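Local coordinates for protein putative cytochrome P450 154A1 (Streptomyces coelicolor, PDB 1ODO) that belongs to the cytochrome P450 family and holds a heme whose iron is bound in this model by 4-phenyl-1H-imidazole, at residues D209-L214 / D234-M239; E85-A90 / K97-V102; Q161-G166 / L195-A200; R168-G173 / T188-E193. All coordinates share one frame; numbering follows the deposited sequence.

Contact 1. Residues D209-L214 / D234-M239; sequences DMTSLL and DTLLLM. With PIM (4-phenyl-1H-imidazole), chain C; HEM (protoporphyrin IX containing Fe), chain B.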
# COMPACT_ATOMS: atom_id res chain seq x y z
N ASP A 209 11.93 12.31 -16.21
CA ASP A 209 11.12 11.54 -15.27
C ASP A 209 11.59 10.09 -15.19
O ASP A 209 12.39 9.64 -16.01
CB ASP A 209 9.66 11.60 -15.72
CG ASP A 209 9.50 11.30 -17.20
OD1 ASP A 209 9.09 12.20 -17.96
OD2 ASP A 209 9.80 10.15 -17.61
N MET A 210 11.09 9.35 -14.20
CA MET A 210 11.47 7.96 -14.02
C MET A 210 11.07 7.02 -15.15
O MET A 210 11.77 6.05 -15.42
CB MET A 210 10.94 7.42 -12.69
CG MET A 210 11.36 5.98 -12.39
SD MET A 210 13.14 5.76 -12.04
CE MET A 210 13.80 5.39 -13.60
N THR A 211 9.94 7.27 -15.80
CA THR A 211 9.53 6.38 -16.89
C THR A 211 10.58 6.46 -18.00
O THR A 211 11.00 5.45 -18.55
CB THR A 211 8.15 6.74 -17.46
OG1 THR A 211 7.15 6.62 -16.43
CG2 THR A 211 7.78 5.80 -18.60
N SER A 212 11.02 7.68 -18.31
CA SER A 212 12.02 7.86 -19.36
C SER A 212 13.35 7.21 -18.99
O SER A 212 14.01 6.61 -19.84
CB SER A 212 12.21 9.35 -19.66
OG SER A 212 11.00 9.92 -20.12
N LEU A 213 13.76 7.34 -17.73
CA LEU A 213 15.02 6.74 -17.30
C LEU A 213 14.97 5.22 -17.41
O LEU A 213 15.95 4.59 -17.82
CB LEU A 213 15.34 7.13 -15.85
CG LEU A 213 15.96 8.50 -15.59
CD1 LEU A 213 16.11 8.70 -14.08
CD2 LEU A 213 17.33 8.60 -16.28
N LEU A 214 13.84 4.63 -17.04
CA LEU A 214 13.68 3.18 -17.11
C LEU A 214 13.71 2.73 -18.56
O LEU A 214 14.33 1.72 -18.89
CB LEU A 214 12.37 2.76 -16.45
CG LEU A 214 12.36 2.96 -14.92
CD1 LEU A 214 10.96 2.73 -14.36
CD2 LEU A 214 13.36 2.00 -14.28
N ASP A 234 6.97 -4.39 -16.04
CA ASP A 234 6.59 -4.82 -14.70
C ASP A 234 7.03 -3.83 -13.62
O ASP A 234 6.37 -3.70 -12.59
CB ASP A 234 7.16 -6.22 -14.42
CG ASP A 234 6.40 -7.31 -15.16
OD1 ASP A 234 5.44 -6.97 -15.90
OD2 ASP A 234 6.76 -8.50 -15.01
N THR A 235 8.14 -3.14 -13.85
CA THR A 235 8.60 -2.17 -12.87
C THR A 235 7.66 -0.97 -12.97
O THR A 235 7.29 -0.36 -11.96
CB THR A 235 10.05 -1.72 -13.14
OG1 THR A 235 10.92 -2.84 -12.94
CG2 THR A 235 10.45 -0.59 -12.20
N LEU A 236 7.24 -0.64 -14.19
CA LEU A 236 6.32 0.49 -14.36
C LEU A 236 4.97 0.14 -13.74
O LEU A 236 4.32 0.99 -13.14
CB LEU A 236 6.14 0.80 -15.85
CG LEU A 236 7.34 1.46 -16.52
CD1 LEU A 236 7.04 1.70 -17.99
CD2 LEU A 236 7.66 2.78 -15.82
N LEU A 237 4.56 -1.12 -13.88
CA LEU A 237 3.29 -1.56 -13.31
C LEU A 237 3.32 -1.34 -11.80
O LEU A 237 2.38 -0.81 -11.22
CB LEU A 237 3.06 -3.05 -13.63
CG LEU A 237 1.73 -3.68 -13.20
CD1 LEU A 237 1.45 -4.90 -14.06
CD2 LEU A 237 1.77 -4.06 -11.73
N LEU A 238 4.42 -1.76 -11.19
CA LEU A 238 4.61 -1.62 -9.75
C LEU A 238 4.56 -0.16 -9.29
O LEU A 238 3.83 0.19 -8.36
CB LEU A 238 5.95 -2.23 -9.34
CG LEU A 238 6.45 -1.95 -7.91
CD1 LEU A 238 5.48 -2.53 -6.89
CD2 LEU A 238 7.83 -2.57 -7.74
N MET A 239 5.36 0.69 -9.93
CA MET A 239 5.40 2.10 -9.57
C MET A 239 4.09 2.83 -9.78
O MET A 239 3.68 3.63 -8.94
CB MET A 239 6.53 2.80 -10.33
CG MET A 239 7.89 2.13 -10.14
SD MET A 239 8.33 1.89 -8.40
CE MET A 239 8.33 3.57 -7.86
N1 PIM C . 1.53 -0.57 -3.43
C2 PIM C . 2.14 0.27 -2.51
N3 PIM C . 3.31 -0.10 -2.37
C4 PIM C . 3.57 -1.15 -3.13
C5 PIM C . 2.46 -1.47 -3.81
C6 PIM C . 2.19 -2.56 -4.81
C7 PIM C . 1.19 -2.33 -5.81
C8 PIM C . 0.93 -3.38 -6.78
C9 PIM C . 1.67 -4.58 -6.70
C10 PIM C . 2.66 -4.79 -5.70
C11 PIM C . 2.89 -3.74 -4.76
CHA HEM B . 6.68 -2.15 -1.25
CHB HEM B . 6.55 1.92 -3.81
CHC HEM B . 3.19 3.70 -0.84
CHD HEM B . 3.31 -0.38 1.69
C1A HEM B . 6.97 -1.21 -2.21
C2A HEM B . 7.93 -1.35 -3.29
C3A HEM B . 7.89 -0.21 -4.01
C4A HEM B . 6.91 0.67 -3.40
CMA HEM B . 8.71 0.13 -5.27
CAA HEM B . 8.81 -2.60 -3.52
CBA HEM B . 10.07 -2.55 -2.65
CGA HEM B . 11.01 -3.74 -2.78
O1A HEM B . 10.45 -4.88 -2.97
O2A HEM B . 12.22 -3.55 -2.69
C1B HEM B . 5.63 2.76 -3.24
C2B HEM B . 5.29 4.08 -3.75
C3B HEM B . 4.34 4.59 -2.91
C4B HEM B . 4.09 3.59 -1.89
CMB HEM B . 5.92 4.73 -5.00
CAB HEM B . 3.62 5.95 -2.98
CBB HEM B . 4.54 7.16 -2.76
C1C HEM B . 2.94 2.73 0.13
C2C HEM B . 1.96 2.89 1.22
C3C HEM B . 1.99 1.74 1.93
C4C HEM B . 2.97 0.88 1.30
CMC HEM B . 1.10 4.17 1.42
CAC HEM B . 1.19 1.30 3.18
CBC HEM B . 1.09 2.30 4.34
C1D HEM B . 4.23 -1.23 1.13
C2D HEM B . 4.54 -2.56 1.58
C3D HEM B . 5.48 -3.07 0.75
C4D HEM B . 5.77 -2.04 -0.22
CMD HEM B . 3.87 -3.25 2.79
CAD HEM B . 6.08 -4.48 0.82
CBD HEM B . 7.03 -4.80 1.98
CGD HEM B . 7.42 -6.26 1.84
O1D HEM B . 6.97 -7.07 2.66
O2D HEM B . 8.14 -6.55 0.86
NA HEM B . 6.37 0.03 -2.29
NB HEM B . 4.87 2.48 -2.11
NC HEM B . 3.54 1.50 0.20
ND HEM B . 4.99 -0.91 0.01
FE HEM B . 4.95 0.77 -1.03

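Contact 2. Residues E85-A90 / K97-V102; sequences ENMFTA and KLRRLV. With HEM (protoporphyrin IX containing Fe), chain B; PIM (4-phenyl-1H-imidazole), chain C.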
# COMPACT_ATOMS: atom_id res chain seq x y z
N GLU A 85 8.04 -9.45 -12.90
CA GLU A 85 9.48 -9.55 -12.85
C GLU A 85 10.03 -8.16 -12.52
O GLU A 85 10.37 -7.39 -13.42
CB GLU A 85 10.05 -10.02 -14.19
CG GLU A 85 9.61 -11.42 -14.58
CD GLU A 85 10.13 -11.82 -15.95
OE1 GLU A 85 11.37 -11.85 -16.13
OE2 GLU A 85 9.30 -12.09 -16.85
N ASN A 86 10.07 -7.84 -11.23
CA ASN A 86 10.58 -6.55 -10.79
C ASN A 86 11.17 -6.72 -9.40
O ASN A 86 11.32 -7.85 -8.92
CB ASN A 86 9.46 -5.49 -10.78
CG ASN A 86 8.25 -5.92 -9.98
OD1 ASN A 86 8.38 -6.63 -8.98
ND2 ASN A 86 7.06 -5.48 -10.40
N MET A 87 11.53 -5.63 -8.74
CA MET A 87 12.11 -5.73 -7.40
C MET A 87 11.19 -6.41 -6.39
O MET A 87 11.66 -7.03 -5.44
CB MET A 87 12.51 -4.35 -6.89
CG MET A 87 11.33 -3.47 -6.47
SD MET A 87 11.86 -1.84 -5.90
CE MET A 87 11.88 -0.94 -7.46
N PHE A 88 9.88 -6.28 -6.61
CA PHE A 88 8.87 -6.86 -5.72
C PHE A 88 8.93 -8.39 -5.66
O PHE A 88 8.43 -9.00 -4.72
CB PHE A 88 7.47 -6.42 -6.19
CG PHE A 88 6.37 -6.65 -5.17
CD1 PHE A 88 6.25 -5.83 -4.06
CD2 PHE A 88 5.45 -7.68 -5.35
CE1 PHE A 88 5.23 -6.03 -3.13
CE2 PHE A 88 4.42 -7.88 -4.43
CZ PHE A 88 4.31 -7.06 -3.32
N THR A 89 9.53 -9.01 -6.67
CA THR A 89 9.64 -10.47 -6.72
C THR A 89 11.08 -10.92 -6.91
O THR A 89 11.33 -12.04 -7.36
CB THR A 89 8.80 -11.05 -7.87
OG1 THR A 89 9.22 -10.46 -9.11
CG2 THR A 89 7.32 -10.78 -7.65
N ALA A 90 12.02 -10.05 -6.57
CA ALA A 90 13.43 -10.35 -6.72
C ALA A 90 14.07 -10.77 -5.39
O ALA A 90 13.60 -10.39 -4.32
CB ALA A 90 14.16 -9.15 -7.29
N LYS A 97 19.79 -4.93 -7.31
CA LYS A 97 19.91 -4.34 -8.64
C LYS A 97 18.62 -3.68 -9.13
O LYS A 97 18.63 -2.52 -9.55
CB LYS A 97 20.33 -5.43 -9.64
CG LYS A 97 20.06 -5.08 -11.10
CD LYS A 97 20.18 -6.32 -11.98
CE LYS A 97 19.68 -6.07 -13.40
NZ LYS A 97 19.72 -7.31 -14.22
N LEU A 98 17.52 -4.42 -9.09
CA LEU A 98 16.23 -3.90 -9.54
C LEU A 98 15.67 -2.77 -8.68
O LEU A 98 14.86 -1.97 -9.16
CB LEU A 98 15.23 -5.06 -9.66
CG LEU A 98 15.59 -6.08 -10.76
CD1 LEU A 98 14.70 -7.31 -10.66
CD2 LEU A 98 15.44 -5.43 -12.13
N ARG A 99 16.09 -2.69 -7.42
CA ARG A 99 15.60 -1.62 -6.54
C ARG A 99 16.46 -0.37 -6.72
O ARG A 99 15.94 0.74 -6.78
CB ARG A 99 15.64 -2.07 -5.07
CG ARG A 99 15.18 -1.01 -4.06
CD ARG A 99 15.28 -1.55 -2.63
NE ARG A 99 15.04 -0.55 -1.59
CZ ARG A 99 13.89 -0.40 -0.92
NH1 ARG A 99 12.85 -1.18 -1.18
NH2 ARG A 99 13.80 0.53 0.02
N ARG A 100 17.77 -0.57 -6.82
CA ARG A 100 18.71 0.54 -6.99
C ARG A 100 18.39 1.39 -8.22
O ARG A 100 18.67 2.59 -8.25
CB ARG A 100 20.14 0.01 -7.09
N LEU A 101 17.79 0.77 -9.23
CA LEU A 101 17.44 1.48 -10.45
C LEU A 101 16.39 2.57 -10.22
O LEU A 101 16.43 3.63 -10.85
CB LEU A 101 16.94 0.50 -11.50
N VAL A 102 15.46 2.30 -9.31
CA VAL A 102 14.39 3.25 -9.00
C VAL A 102 14.64 4.10 -7.75
O VAL A 102 14.17 5.24 -7.67
CB VAL A 102 13.05 2.50 -8.83
CG1 VAL A 102 11.92 3.48 -8.50
CG2 VAL A 102 12.73 1.72 -10.10
CHA HEM B . 6.68 -2.15 -1.25
CHB HEM B . 6.55 1.92 -3.81
CHC HEM B . 3.19 3.70 -0.84
CHD HEM B . 3.31 -0.38 1.69
C1A HEM B . 6.97 -1.21 -2.21
C2A HEM B . 7.93 -1.35 -3.29
C3A HEM B . 7.89 -0.21 -4.01
C4A HEM B . 6.91 0.67 -3.40
CMA HEM B . 8.71 0.13 -5.27
CAA HEM B . 8.81 -2.60 -3.52
CBA HEM B . 10.07 -2.55 -2.65
CGA HEM B . 11.01 -3.74 -2.78
O1A HEM B . 10.45 -4.88 -2.97
O2A HEM B . 12.22 -3.55 -2.69
C1B HEM B . 5.63 2.76 -3.24
C2B HEM B . 5.29 4.08 -3.75
C3B HEM B . 4.34 4.59 -2.91
C4B HEM B . 4.09 3.59 -1.89
CMB HEM B . 5.92 4.73 -5.00
CAB HEM B . 3.62 5.95 -2.98
CBB HEM B . 4.54 7.16 -2.76
C1C HEM B . 2.94 2.73 0.13
C2C HEM B . 1.96 2.89 1.22
C3C HEM B . 1.99 1.74 1.93
C4C HEM B . 2.97 0.88 1.30
CMC HEM B . 1.10 4.17 1.42
CAC HEM B . 1.19 1.30 3.18
CBC HEM B . 1.09 2.30 4.34
C1D HEM B . 4.23 -1.23 1.13
C2D HEM B . 4.54 -2.56 1.58
C3D HEM B . 5.48 -3.07 0.75
C4D HEM B . 5.77 -2.04 -0.22
CMD HEM B . 3.87 -3.25 2.79
CAD HEM B . 6.08 -4.48 0.82
CBD HEM B . 7.03 -4.80 1.98
CGD HEM B . 7.42 -6.26 1.84
O1D HEM B . 6.97 -7.07 2.66
O2D HEM B . 8.14 -6.55 0.86
NA HEM B . 6.37 0.03 -2.29
NB HEM B . 4.87 2.48 -2.11
NC HEM B . 3.54 1.50 0.20
ND HEM B . 4.99 -0.91 0.01
FE HEM B . 4.95 0.77 -1.03
N1 PIM C . 1.53 -0.57 -3.43
C2 PIM C . 2.14 0.27 -2.51
N3 PIM C . 3.31 -0.10 -2.37
C4 PIM C . 3.57 -1.15 -3.13
C5 PIM C . 2.46 -1.47 -3.81
C6 PIM C . 2.19 -2.56 -4.81
C7 PIM C . 1.19 -2.33 -5.81
C8 PIM C . 0.93 -3.38 -6.78
C9 PIM C . 1.67 -4.58 -6.70
C10 PIM C . 2.66 -4.79 -5.70
C11 PIM C . 2.89 -3.74 -4.76
O HOH W 1 12.02 -3.32 -10.27

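Contact 3. Residues Q161-G166 / L195-A200; sequences QDRRDG and LDQLIA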
# COMPACT_ATOMS: atom_id res chain seq x y z
N GLN A 161 -0.90 13.76 -18.99
CA GLN A 161 -2.23 14.05 -18.46
C GLN A 161 -3.34 13.21 -19.10
O GLN A 161 -4.17 12.64 -18.41
CB GLN A 161 -2.56 15.53 -18.65
CG GLN A 161 -1.81 16.48 -17.74
CD GLN A 161 -2.13 16.26 -16.28
OE1 GLN A 161 -3.28 16.00 -15.92
NE2 GLN A 161 -1.12 16.38 -15.42
N ASP A 162 -3.34 13.14 -20.43
CA ASP A 162 -4.35 12.38 -21.17
C ASP A 162 -4.30 10.87 -20.98
O ASP A 162 -5.10 10.14 -21.57
CB ASP A 162 -4.27 12.73 -22.66
CG ASP A 162 -3.03 12.17 -23.33
OD1 ASP A 162 -1.91 12.40 -22.83
OD2 ASP A 162 -3.18 11.50 -24.38
N ARG A 163 -3.35 10.38 -20.18
CA ARG A 163 -3.23 8.95 -19.95
C ARG A 163 -3.40 8.59 -18.48
O ARG A 163 -3.39 7.41 -18.12
CB ARG A 163 -1.87 8.46 -20.44
CG ARG A 163 -1.72 8.47 -21.95
CD ARG A 163 -0.34 8.01 -22.39
NE ARG A 163 -0.27 7.87 -23.84
CZ ARG A 163 -0.92 6.94 -24.53
NH1 ARG A 163 -1.69 6.06 -23.90
NH2 ARG A 163 -0.82 6.89 -25.85
N ARG A 164 -3.57 9.59 -17.62
CA ARG A 164 -3.72 9.35 -16.19
C ARG A 164 -5.01 8.66 -15.74
O ARG A 164 -4.97 7.78 -14.87
CB ARG A 164 -3.53 10.66 -15.43
CG ARG A 164 -2.13 11.23 -15.61
CD ARG A 164 -1.87 12.46 -14.74
NE ARG A 164 -0.50 12.92 -14.92
CZ ARG A 164 0.06 13.90 -14.22
NH1 ARG A 164 -0.62 14.54 -13.28
NH2 ARG A 164 1.32 14.25 -14.47
N ASP A 165 -6.15 9.04 -16.31
CA ASP A 165 -7.41 8.42 -15.92
C ASP A 165 -7.47 6.93 -16.25
O ASP A 165 -8.05 6.14 -15.51
CB ASP A 165 -8.59 9.13 -16.57
CG ASP A 165 -8.84 10.51 -15.99
OD1 ASP A 165 -8.87 10.63 -14.74
OD2 ASP A 165 -9.02 11.47 -16.77
N GLY A 166 -6.86 6.56 -17.37
CA GLY A 166 -6.86 5.17 -17.81
C GLY A 166 -6.36 4.11 -16.84
O GLY A 166 -6.77 2.96 -16.93
N LEU A 195 -0.06 0.17 -20.21
CA LEU A 195 1.33 0.34 -19.82
C LEU A 195 2.18 0.36 -21.09
O LEU A 195 3.07 1.20 -21.23
CB LEU A 195 1.79 -0.80 -18.90
CG LEU A 195 1.31 -0.70 -17.44
CD1 LEU A 195 1.68 -1.98 -16.69
CD2 LEU A 195 1.93 0.52 -16.78
N ASP A 196 1.90 -0.55 -22.01
CA ASP A 196 2.66 -0.59 -23.25
C ASP A 196 2.46 0.71 -24.03
O ASP A 196 3.38 1.19 -24.68
CB ASP A 196 2.22 -1.78 -24.12
CG ASP A 196 2.70 -3.10 -23.58
OD1 ASP A 196 3.71 -3.11 -22.86
OD2 ASP A 196 2.07 -4.14 -23.88
N GLN A 197 1.26 1.26 -23.95
CA GLN A 197 0.94 2.51 -24.63
C GLN A 197 1.73 3.65 -24.02
O GLN A 197 2.20 4.55 -24.72
CB GLN A 197 -0.56 2.79 -24.55
CG GLN A 197 -1.40 1.95 -25.49
CD GLN A 197 -2.89 2.12 -25.25
OE1 GLN A 197 -3.35 3.19 -24.85
NE2 GLN A 197 -3.65 1.06 -25.50
N LEU A 198 1.86 3.63 -22.69
CA LEU A 198 2.60 4.66 -21.99
C LEU A 198 4.06 4.61 -22.42
O LEU A 198 4.67 5.64 -22.70
CB LEU A 198 2.51 4.46 -20.48
CG LEU A 198 3.39 5.37 -19.61
CD1 LEU A 198 3.02 6.82 -19.84
CD2 LEU A 198 3.21 5.00 -18.14
N ILE A 199 4.61 3.40 -22.47
CA ILE A 199 6.00 3.19 -22.87
C ILE A 199 6.24 3.71 -24.28
O ILE A 199 7.25 4.38 -24.55
CB ILE A 199 6.36 1.69 -22.79
CG1 ILE A 199 6.34 1.24 -21.33
CG2 ILE A 199 7.72 1.43 -23.44
CD1 ILE A 199 6.47 -0.27 -21.13
N ALA A 200 5.30 3.42 -25.18
CA ALA A 200 5.41 3.87 -26.56
C ALA A 200 5.42 5.39 -26.62
O ALA A 200 6.23 5.99 -27.31
CB ALA A 200 4.26 3.31 -27.39
O HOH W 2 -2.54 4.95 -27.59

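Contact 4. Residues R168-G173 / T188-E193; sequences RALVDG and TARLYE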
# COMPACT_ATOMS: atom_id res chain seq x y z
N ARG A 168 -6.66 4.30 -13.40
CA ARG A 168 -7.55 4.22 -12.24
C ARG A 168 -8.33 2.94 -11.97
O ARG A 168 -8.14 2.29 -10.94
CB ARG A 168 -8.50 5.42 -12.26
CG ARG A 168 -7.78 6.75 -12.15
CD ARG A 168 -8.72 7.92 -12.37
NE ARG A 168 -9.78 7.97 -11.37
CZ ARG A 168 -10.78 8.84 -11.41
NH1 ARG A 168 -10.86 9.72 -12.40
NH2 ARG A 168 -11.71 8.84 -10.45
N ALA A 169 -9.22 2.57 -12.89
CA ALA A 169 -10.02 1.35 -12.71
C ALA A 169 -9.18 0.08 -12.72
O ALA A 169 -9.51 -0.90 -12.06
CB ALA A 169 -11.10 1.27 -13.79
N LEU A 170 -8.08 0.11 -13.47
CA LEU A 170 -7.20 -1.04 -13.58
C LEU A 170 -6.37 -1.29 -12.32
O LEU A 170 -6.18 -2.43 -11.91
CB LEU A 170 -6.30 -0.88 -14.80
CG LEU A 170 -7.09 -0.70 -16.10
CD1 LEU A 170 -6.14 -0.54 -17.28
CD2 LEU A 170 -8.01 -1.90 -16.31
N VAL A 171 -5.87 -0.22 -11.72
CA VAL A 171 -5.07 -0.39 -10.51
C VAL A 171 -6.02 -0.85 -9.40
O VAL A 171 -5.64 -1.63 -8.53
CB VAL A 171 -4.37 0.92 -10.10
CG1 VAL A 171 -3.69 0.75 -8.74
CG2 VAL A 171 -3.33 1.27 -11.15
N ASP A 172 -7.26 -0.38 -9.46
CA ASP A 172 -8.26 -0.76 -8.47
C ASP A 172 -8.44 -2.28 -8.58
O ASP A 172 -8.54 -3.00 -7.58
CB ASP A 172 -9.60 -0.07 -8.76
CG ASP A 172 -10.71 -0.53 -7.82
OD1 ASP A 172 -10.68 -0.16 -6.63
OD2 ASP A 172 -11.61 -1.26 -8.28
N GLY A 173 -8.49 -2.76 -9.82
CA GLY A 173 -8.66 -4.18 -10.06
C GLY A 173 -7.54 -5.02 -9.46
O GLY A 173 -7.78 -6.15 -9.02
N THR A 188 -5.65 -7.62 -15.72
CA THR A 188 -4.21 -7.59 -15.91
C THR A 188 -3.86 -7.30 -17.36
O THR A 188 -2.98 -6.49 -17.64
CB THR A 188 -3.57 -8.93 -15.47
OG1 THR A 188 -3.70 -9.06 -14.05
CG2 THR A 188 -2.10 -8.98 -15.85
N ALA A 189 -4.57 -7.94 -18.29
CA ALA A 189 -4.31 -7.73 -19.71
C ALA A 189 -4.55 -6.27 -20.09
O ALA A 189 -3.77 -5.67 -20.84
CB ALA A 189 -5.19 -8.64 -20.55
N ARG A 190 -5.63 -5.69 -19.57
CA ARG A 190 -5.95 -4.30 -19.86
C ARG A 190 -4.89 -3.37 -19.31
O ARG A 190 -4.55 -2.35 -19.92
CB ARG A 190 -7.32 -3.95 -19.26
CG ARG A 190 -8.48 -4.61 -19.99
CD ARG A 190 -9.73 -4.66 -19.13
NE ARG A 190 -10.76 -5.49 -19.76
CZ ARG A 190 -11.68 -6.17 -19.09
NH1 ARG A 190 -11.70 -6.12 -17.76
NH2 ARG A 190 -12.58 -6.89 -19.74
N LEU A 191 -4.35 -3.72 -18.15
CA LEU A 191 -3.32 -2.91 -17.51
C LEU A 191 -2.03 -2.92 -18.33
O LEU A 191 -1.40 -1.88 -18.53
CB LEU A 191 -3.07 -3.42 -16.09
CG LEU A 191 -2.01 -2.71 -15.23
CD1 LEU A 191 -2.22 -1.21 -15.23
CD2 LEU A 191 -2.09 -3.26 -13.81
N TYR A 192 -1.62 -4.10 -18.79
CA TYR A 192 -0.39 -4.19 -19.59
C TYR A 192 -0.57 -3.41 -20.88
O TYR A 192 0.39 -2.85 -21.42
CB TYR A 192 -0.05 -5.65 -19.89
CG TYR A 192 0.77 -6.30 -18.80
CD1 TYR A 192 0.31 -7.45 -18.15
CD2 TYR A 192 2.00 -5.78 -18.42
CE1 TYR A 192 1.06 -8.06 -17.15
CE2 TYR A 192 2.76 -6.37 -17.42
CZ TYR A 192 2.29 -7.51 -16.79
OH TYR A 192 3.04 -8.11 -15.80
N GLU A 193 -1.80 -3.36 -21.37
CA GLU A 193 -2.09 -2.65 -22.60
C GLU A 193 -1.84 -1.15 -22.42
O GLU A 193 -1.13 -0.54 -23.22
CB GLU A 193 -3.54 -2.90 -23.02
CG GLU A 193 -3.96 -2.20 -24.30
CD GLU A 193 -5.31 -2.67 -24.80
OE1 GLU A 193 -6.29 -2.58 -24.03
OE2 GLU A 193 -5.39 -3.13 -25.96

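Contact 1. Residues D209-L214 / D234-M239
Helix 210-218 runs nearly antiparallel to helix 229-244, the segments' axes 163° apart with a closest approach of 11.0 Å, and the backbones come nearest at Thr211 and Leu236, whose CA atoms are 7.2 Å apart. In the cytochrome P450 fold this is the pairing of helix H with the first part of the long helix named I, which passes over the heme. At that spacing the gap is bridged by side-chain ends. Leu236 does most of the work: its CG stands anti to its carbonyl carbon (chi1 -72°), and the CD2 branch reaches across to Leu214, 3.6 Å from CD1. The two leucines pass alongside one another with their chains running opposite ways. The same Leu214 CD1 also meets the methyl CG2 of Thr235. Leu236 CD2 sits 3.9 Å from Thr211 OG1 as well, the two side chains crossing at about a right angle. This is van der Waals contact with a methyl; the hydroxyl itself bonds Met157 O, and that of Thr235 bonds Glu231 O.

The start of helix 210-218 is fixed by Asp209 at the N-cap. Its OD2 accepts from Ser212 N and Ser212 OG, while OD1 forms a salt bridge with Lys202. Farther along helix 229-244, Leu238 and Met239 meet the ligands. Met239 SD lies 3.6 Å from the heme methyl CMA, and Leu238 CD1 is 3.6 Å from C11 of the phenyl group of 4-phenyl-1H-imidazole, whose N3 binds the iron at 2.3 Å.

Contact 2. Residues E85-A90 / K97-V102
Met87 and Arg99 meet beside a heme propionate, where the loop ahead of the P450 C helix folds back on that helix, here 92-100. Arg99 stretches out from CG to NE and gives NH1 to O2A of the propionate, 2.9 Å away, at an N-H...O angle of 150°. The carboxylate carbon CGA lies at the edge of the guanidinium, in its plane. NH1 also bonds Phe353 O, and His95, one turn earlier, is another hydrogen-bond partner of the heme.

From the loop, Met87 packs against this arginine. With chi1 at 73° its CG sits between the backbone N and the carbonyl carbon, which turns the thioether toward the propionate. SD is 3.8 Å from Arg99 CA, and the bend at chi3 brings CE to Val102 CG2, 3.8 Å off. Behind it, Met87 CB packs on Leu98 CB, and Leu98 CD1 touches Ala90 CB. A water accepts from Met87 N at 2.8 Å and donates weakly to Leu98 O.

Phe88, the next residue, turns into the ligand pocket: C10 of 4-phenyl-1H-imidazole stands 3.6 Å above the centre of its ring.

Helix 229-244 flanks both segments. Asn86 ND2 bonds Asp234 O there, Val102 packs on Met239, and the loop residue Leu355 closes over Met87, Arg99 and Val102.

Contact 3. Residues Q161-G166 / L195-A200
Gln197 OE1 receives two donors, both weakly: Arg163 NH1 at 3.4 Å, with an N-H...O angle of 158°, and a water. That water also accepts from Arg163 NH2, 3.1 Å away, so the bond from NH1 is backed by a bridge through solvent. Amide oxygen and water oxygen both lie at the edge of the guanidinium, in its plane, although the amide and guanidinium planes are turned 69° apart.

Arg163 arrives from helix 161-175, which is only weakly bonded over 161-166, and meets helix 181-204 on its flank. These are the F and G helices of the P450 fold, and this end of their pairing is partly open to solvent. With its chain extended from CG to NE, Arg163 lays the guanidinium over the backbone of the G helix. Gln197 O sits over the centre of one face, 3.9 Å above the plane, and Gln197 CB comes within 3.5 Å of NH1.

The aliphatic part of the arginine has a looser neighbour in Leu198, whose CD1 is 4.4 Å from Arg163 CD. Leu198 itself is buried, packing against Phe167 and against Ile240 of helix 229-244.

Contact 4. Residues R168-G173 / T188-E193
Leu170 sets its two methyls against helix 181-204, where Arg190 and Leu191 follow one another. The backbones are close here, with the CA atoms of Leu170 and Leu191 only 5.8 Å apart, so one leucine is enough to span the gap. Its CG stands anti to the carbonyl carbon (chi1 -57°), which brings both branches to the neighbouring helix. CD1 goes mainly to the backbone, 3.6 Å from Arg190 O and 3.7 Å from Leu191 CA. CD2 rests on the start of the Arg190 side chain, 3.7 Å from CB.

Leu170 and Arg190 cross at about a right angle. Arg190 offers the leucine its CB; beyond that the chain extends from CG to NE, and its end leads away from segment 168-173.

Leu191 takes the inner side. Its CG is anti to the backbone N (chi1 180°), which sends the side chain back past the stem of Leu170, where CD1 lies 4.1 Å from Leu170 CB. Beyond this pair Leu191 packs on Phe167 and Val174 of helix 161-175 and on Leu237 of helix 229-244, and its side chain is about 8 Å from the bound 4-phenyl-1H-imidazole. Leu170, for its part, also touches Asn187 and Val194 of helix 181-204.

Such apolar packing joins the consecutive helices 161-175 and 181-204, the F and G helices that cover the ligand pocket in the cytochrome P450 fold.

Overall arrangement
Along the chain contact 2 comes first, then contact 3 with contact 4 nested inside it, and contact 1 last. Contacts 3 and 4 join the same two helices, 161-175 and 181-204, at points about 11 Å apart between centres. Helix 229-244 ties the rest together: its segment in contact 1 packs on Ile199 and Leu195 of contact 3, bonds Tyr192 of contact 4 through Asp234 OD1, and touches the loop of contact 2. The centres of contacts 1 and 2 are about 11 Å apart. Contact 2 does not touch contacts 3 or 4. Segment 234-239 also meets the heme and 4-phenyl-1H-imidazole, so helix 229-244 runs between the ligand site and the helices of contacts 1, 3 and 4.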